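Local coordinates for sensor protein kinase HptS (Staphylococcus aureus, PDB 6LKI) that is a membrane sensor histidine kinase of a two-component system, probably passing an extracellular hexose-phosphate signal to its response regulator by phosphotransfer, at residues 61-64 with 69-72; 118-123 with 135-140. All blocks are in the same frame, centred on the assembly; numbering follows the deposited sequence.

Contact 1 of 2, residues 61-64 with 69-72; sequences YYEL and QFIT
Leu64 and Ile71 face each other as an antiparallel hydrogen-bonded pair, and two backbone bonds join them. Leu64 N donates to Ile71 O at 2.7 Å in an almost straight bond, 177° at the hydrogen. Ile71 N returns a bond to Leu64 O at 2.9 Å, more bent. On the same face of the sheet the two side chains meet at their roots, Leu64 CB to Ile71 CB at 4.0 Å. Farther along, a side chain takes over the linking. Thr72 OG1 donates to Tyr62 O at 2.7 Å. The hydroxyl can do this because it stands anti to its own backbone N (chi1 -173°), which turns it across to the neighbouring strand. The same oxygen also bonds Asn74 N, so it ties the residues after the strand to the pair.

The ring of Tyr62 leans over toward Thr72 and Ile71. Its CE1 lies 4.1 Å from Ile71 CG2, and Ile71 O sits at the ring edge. A water bridges Tyr62 OH and Thr72 O. Glu63 and Phe70 meet on the other face. Glu63 CD lies at the edge of the Phe70 ring, in its plane, 3.6 Å from Phe70 CZ. The carboxylate is turned 77° from that plane. A second water donates to both Glu63 OE2 and Thr72 OG1.

Outside the pair, helix 39-55 packs on Tyr62 and Leu64, covering that face, and Leu64 also touches Tyr98 and Leu100 of strand 97-106. At the far edge of strand 59-66, backbone bonds of Tyr61 with Tyr103 and of Glu63 with Lys101 join it to that strand. The contact is a tight beta hairpin, with 69-72 as the edge strand of an antiparallel sheet, consistent with the PAS-like (Cache) sensor domains of histidine kinases.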
# COMPACT_ATOMS: atom_id res chain seq x y z
N TYR B 61 2.17 8.33 -17.87
CA TYR B 61 2.95 8.54 -16.66
C TYR B 61 3.35 7.18 -16.11
O TYR B 61 2.52 6.27 -16.01
CB TYR B 61 2.15 9.33 -15.62
CG TYR B 61 1.88 10.75 -16.05
CD1 TYR B 61 2.88 11.71 -15.97
CD2 TYR B 61 0.65 11.12 -16.55
CE1 TYR B 61 2.65 13.01 -16.38
CE2 TYR B 61 0.40 12.42 -16.96
CZ TYR B 61 1.40 13.36 -16.87
OH TYR B 61 1.17 14.65 -17.27
N TYR B 62 4.63 7.04 -15.76
CA TYR B 62 5.12 5.82 -15.15
C TYR B 62 5.33 6.01 -13.66
O TYR B 62 5.67 7.10 -13.19
CB TYR B 62 6.42 5.34 -15.81
CG TYR B 62 7.56 6.35 -15.79
CD1 TYR B 62 8.36 6.50 -14.66
CD2 TYR B 62 7.85 7.12 -16.91
CE1 TYR B 62 9.40 7.41 -14.64
CE2 TYR B 62 8.89 8.02 -16.90
CZ TYR B 62 9.66 8.17 -15.77
OH TYR B 62 10.70 9.08 -15.76
N GLU B 63 5.10 4.94 -12.91
CA GLU B 63 5.43 4.87 -11.49
C GLU B 63 6.27 3.61 -11.29
O GLU B 63 5.77 2.49 -11.48
CB GLU B 63 4.17 4.84 -10.62
CG GLU B 63 3.42 6.17 -10.56
CD GLU B 63 2.34 6.19 -9.49
OE1 GLU B 63 2.06 5.12 -8.91
OE2 GLU B 63 1.78 7.27 -9.23
N LEU B 64 7.54 3.79 -10.94
CA LEU B 64 8.45 2.69 -10.65
C LEU B 64 8.64 2.64 -9.14
O LEU B 64 9.31 3.51 -8.57
CB LEU B 64 9.78 2.87 -11.38
CG LEU B 64 10.75 1.69 -11.35
CD1 LEU B 64 10.12 0.45 -11.96
CD2 LEU B 64 12.05 2.05 -12.06
N GLN B 69 11.30 3.58 -2.23
CA GLN B 69 11.78 4.29 -3.41
C GLN B 69 10.63 4.48 -4.39
O GLN B 69 9.85 3.55 -4.63
CB GLN B 69 12.93 3.53 -4.08
CG GLN B 69 13.75 4.35 -5.05
CD GLN B 69 15.05 3.67 -5.44
OE1 GLN B 69 15.29 2.52 -5.08
NE2 GLN B 69 15.90 4.39 -6.16
N PHE B 70 10.54 5.68 -4.96
CA PHE B 70 9.44 6.05 -5.84
C PHE B 70 9.99 6.89 -6.99
O PHE B 70 10.49 8.00 -6.76
CB PHE B 70 8.36 6.81 -5.07
CG PHE B 70 7.12 7.10 -5.88
CD1 PHE B 70 6.31 6.07 -6.32
CD2 PHE B 70 6.77 8.41 -6.17
CE1 PHE B 70 5.16 6.34 -7.05
CE2 PHE B 70 5.63 8.68 -6.91
CZ PHE B 70 4.82 7.65 -7.35
N ILE B 71 9.90 6.37 -8.21
CA ILE B 71 10.43 7.02 -9.40
C ILE B 71 9.28 7.25 -10.37
O ILE B 71 8.57 6.31 -10.74
CB ILE B 71 11.54 6.18 -10.06
CG1 ILE B 71 12.78 6.14 -9.17
CG2 ILE B 71 11.88 6.71 -11.45
CD1 ILE B 71 13.79 5.08 -9.58
N THR B 72 9.09 8.51 -10.78
CA THR B 72 7.94 8.85 -11.60
C THR B 72 8.26 10.08 -12.45
O THR B 72 9.14 10.88 -12.11
CB THR B 72 6.70 9.11 -10.74
OG1 THR B 72 5.55 9.30 -11.58
CG2 THR B 72 6.89 10.35 -9.87
O HOH W 1 11.63 10.16 -13.36
O HOH W 2 2.88 9.50 -9.76

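Contact 2 of 2, residues 118-123 with 135-140; sequences RQFALI and DDRFTI
Phe120 carries the side chain of Asp135 over one face of its ring. The methylene does the touching, with Asp135 CB 3.6 Å from Phe120 CD2. The carboxylate follows over the same ring. Its OD2 stands 4.1 Å above the ring plane, displaced toward the rim, and the two planes are 33° apart. Arg137 reaches toward the other end of the ring, where its NH2 lies 4.0 Å from Phe120 CE1. The guanidinium stands steeply to the ring, and any cation-pi attraction is long and weak at best.

Leu122 makes the apolar meeting of the contact. Its CD1 sits over the centre of the Phe138 ring, 3.9 Å from the centroid and 10° off the normal, in a CH-pi contact. The two side chains cross at about a right angle.

Bonds inside 135-140 hold the acid and the arginine in place. Arg137 N donates to Asp135 OD1 at 2.9 Å, reaching it from above the carboxylate plane. Arg137 NE forms a salt bridge with Asp135 OD2 at 2.9 Å, on the syn lone pair. A bend at chi3 (-90°) brings NE back alongside Asp135 OD2. Tyr168 OH also bonds OD2, so this buried carboxylate is gripped by three partners. The nearby positive charge would probably favour its ionised form.

Beyond this shell, Phe149 meets Phe138 edge-to-face, and Ile130 of strand 130-133 touches both Leu122 and Phe138. Asn134 OD1 accepts from Ala121 N, fastening the start of the loop to strand 120-125. Asp135 OD1 bonded to the N two residues on is an Asx turn. It opens the loop that leaves strand 130-133 and folds back over strand 120-125, in the antiparallel sheet formed by 120-125, 130-133, 152-157 and 163-169, consistent with a PAS-like (Cache) sensor module.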
# COMPACT_ATOMS: atom_id res chain seq x y z
N ARG B 118 -16.75 17.36 -29.98
CA ARG B 118 -17.51 17.14 -28.75
C ARG B 118 -17.81 15.66 -28.53
O ARG B 118 -18.82 15.29 -27.91
CB ARG B 118 -18.81 17.96 -28.75
CG ARG B 118 -18.58 19.46 -28.64
CD ARG B 118 -18.10 19.85 -27.25
NE ARG B 118 -17.75 21.26 -27.16
CZ ARG B 118 -16.61 21.72 -26.65
NH1 ARG B 118 -15.71 20.87 -26.17
NH2 ARG B 118 -16.37 23.02 -26.61
N GLN B 119 -16.94 14.79 -29.04
CA GLN B 119 -17.04 13.36 -28.83
C GLN B 119 -16.19 12.99 -27.62
O GLN B 119 -14.98 13.27 -27.60
CB GLN B 119 -16.59 12.58 -30.07
CG GLN B 119 -17.38 12.88 -31.33
CD GLN B 119 -16.94 12.03 -32.50
OE1 GLN B 119 -16.37 10.96 -32.32
NE2 GLN B 119 -17.19 12.52 -33.72
N PHE B 120 -16.80 12.36 -26.63
CA PHE B 120 -16.13 12.01 -25.39
C PHE B 120 -15.82 10.52 -25.36
O PHE B 120 -16.35 9.73 -26.14
CB PHE B 120 -16.98 12.42 -24.18
CG PHE B 120 -17.25 13.89 -24.11
CD1 PHE B 120 -18.30 14.46 -24.82
CD2 PHE B 120 -16.45 14.72 -23.33
CE1 PHE B 120 -18.54 15.82 -24.76
CE2 PHE B 120 -16.69 16.08 -23.27
CZ PHE B 120 -17.74 16.63 -23.98
N ALA B 121 -14.93 10.14 -24.43
CA ALA B 121 -14.42 8.78 -24.36
C ALA B 121 -14.63 8.20 -22.97
O ALA B 121 -14.52 8.91 -21.96
CB ALA B 121 -12.93 8.73 -24.72
N LEU B 122 -14.93 6.91 -22.93
CA LEU B 122 -15.05 6.14 -21.70
C LEU B 122 -14.34 4.81 -21.88
O LEU B 122 -14.29 4.27 -22.99
CB LEU B 122 -16.52 5.89 -21.31
CG LEU B 122 -17.26 6.92 -20.44
CD1 LEU B 122 -18.76 6.69 -20.53
CD2 LEU B 122 -16.79 6.82 -19.00
N ILE B 123 -13.80 4.27 -20.79
CA ILE B 123 -13.21 2.94 -20.78
C ILE B 123 -13.81 2.18 -19.61
O ILE B 123 -13.68 2.61 -18.46
CB ILE B 123 -11.68 2.98 -20.68
CG1 ILE B 123 -11.07 3.57 -21.95
CG2 ILE B 123 -11.13 1.58 -20.42
CD1 ILE B 123 -9.56 3.47 -22.01
N ASP B 135 -14.85 13.18 -19.57
CA ASP B 135 -16.09 13.93 -19.39
C ASP B 135 -16.41 13.97 -17.90
O ASP B 135 -16.39 12.93 -17.23
CB ASP B 135 -17.23 13.28 -20.18
CG ASP B 135 -18.55 14.03 -20.04
OD1 ASP B 135 -18.62 15.05 -19.33
OD2 ASP B 135 -19.54 13.58 -20.67
N ASP B 136 -16.69 15.16 -17.38
CA ASP B 136 -16.97 15.31 -15.96
C ASP B 136 -18.36 14.80 -15.58
O ASP B 136 -18.61 14.56 -14.39
CB ASP B 136 -16.82 16.77 -15.54
CG ASP B 136 -15.36 17.17 -15.38
OD1 ASP B 136 -14.57 16.36 -14.87
OD2 ASP B 136 -15.02 18.31 -15.77
N ARG B 137 -19.26 14.62 -16.56
CA ARG B 137 -20.55 14.01 -16.28
C ARG B 137 -20.39 12.65 -15.62
O ARG B 137 -21.25 12.23 -14.83
CB ARG B 137 -21.36 13.86 -17.57
CG ARG B 137 -21.82 15.16 -18.19
CD ARG B 137 -22.85 14.88 -19.28
NE ARG B 137 -22.23 14.68 -20.58
CZ ARG B 137 -22.54 15.37 -21.67
NH1 ARG B 137 -23.48 16.31 -21.62
NH2 ARG B 137 -21.93 15.12 -22.82
N PHE B 138 -19.31 11.94 -15.93
CA PHE B 138 -19.06 10.61 -15.42
C PHE B 138 -17.94 10.65 -14.39
O PHE B 138 -17.02 11.47 -14.47
CB PHE B 138 -18.69 9.65 -16.56
CG PHE B 138 -19.83 9.38 -17.50
CD1 PHE B 138 -20.84 8.50 -17.15
CD2 PHE B 138 -19.90 10.03 -18.72
CE1 PHE B 138 -21.89 8.26 -18.00
CE2 PHE B 138 -20.96 9.79 -19.58
CZ PHE B 138 -21.95 8.90 -19.22
N THR B 139 -18.03 9.76 -13.40
CA THR B 139 -17.09 9.71 -12.30
C THR B 139 -16.34 8.39 -12.35
O THR B 139 -16.95 7.33 -12.49
CB THR B 139 -17.80 9.87 -10.95
OG1 THR B 139 -18.50 11.12 -10.93
CG2 THR B 139 -16.81 9.82 -9.81
N ILE B 140 -15.01 8.47 -12.24
CA ILE B 140 -14.18 7.27 -12.23
C ILE B 140 -14.59 6.38 -11.07
O ILE B 140 -14.89 6.86 -9.97
CB ILE B 140 -12.69 7.67 -12.17
CG1 ILE B 140 -11.79 6.50 -12.55
CG2 ILE B 140 -12.32 8.26 -10.81
CD1 ILE B 140 -11.36 6.54 -13.99

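Contact 1 and contact 2 lie in different sheets of one chain. Their centres are 26 Å apart, on opposite sides of the chain's centre, and their nearest atoms are about 13 Å apart. Contact 1 is complete before contact 2 begins. It pairs strands 59-66 and 69-72 of the first sheet, while contact 2 sets a loop against strand 120-125 of the second. Both sheets are antiparallel and share the order 2-1-4-3. Helix 108-116 comes between them in the chain. The layout is consistent with a double-PAS-like (double Cache) sensor region following the long helix 2-31, with each contact helping to build one of its two sheet-based halves.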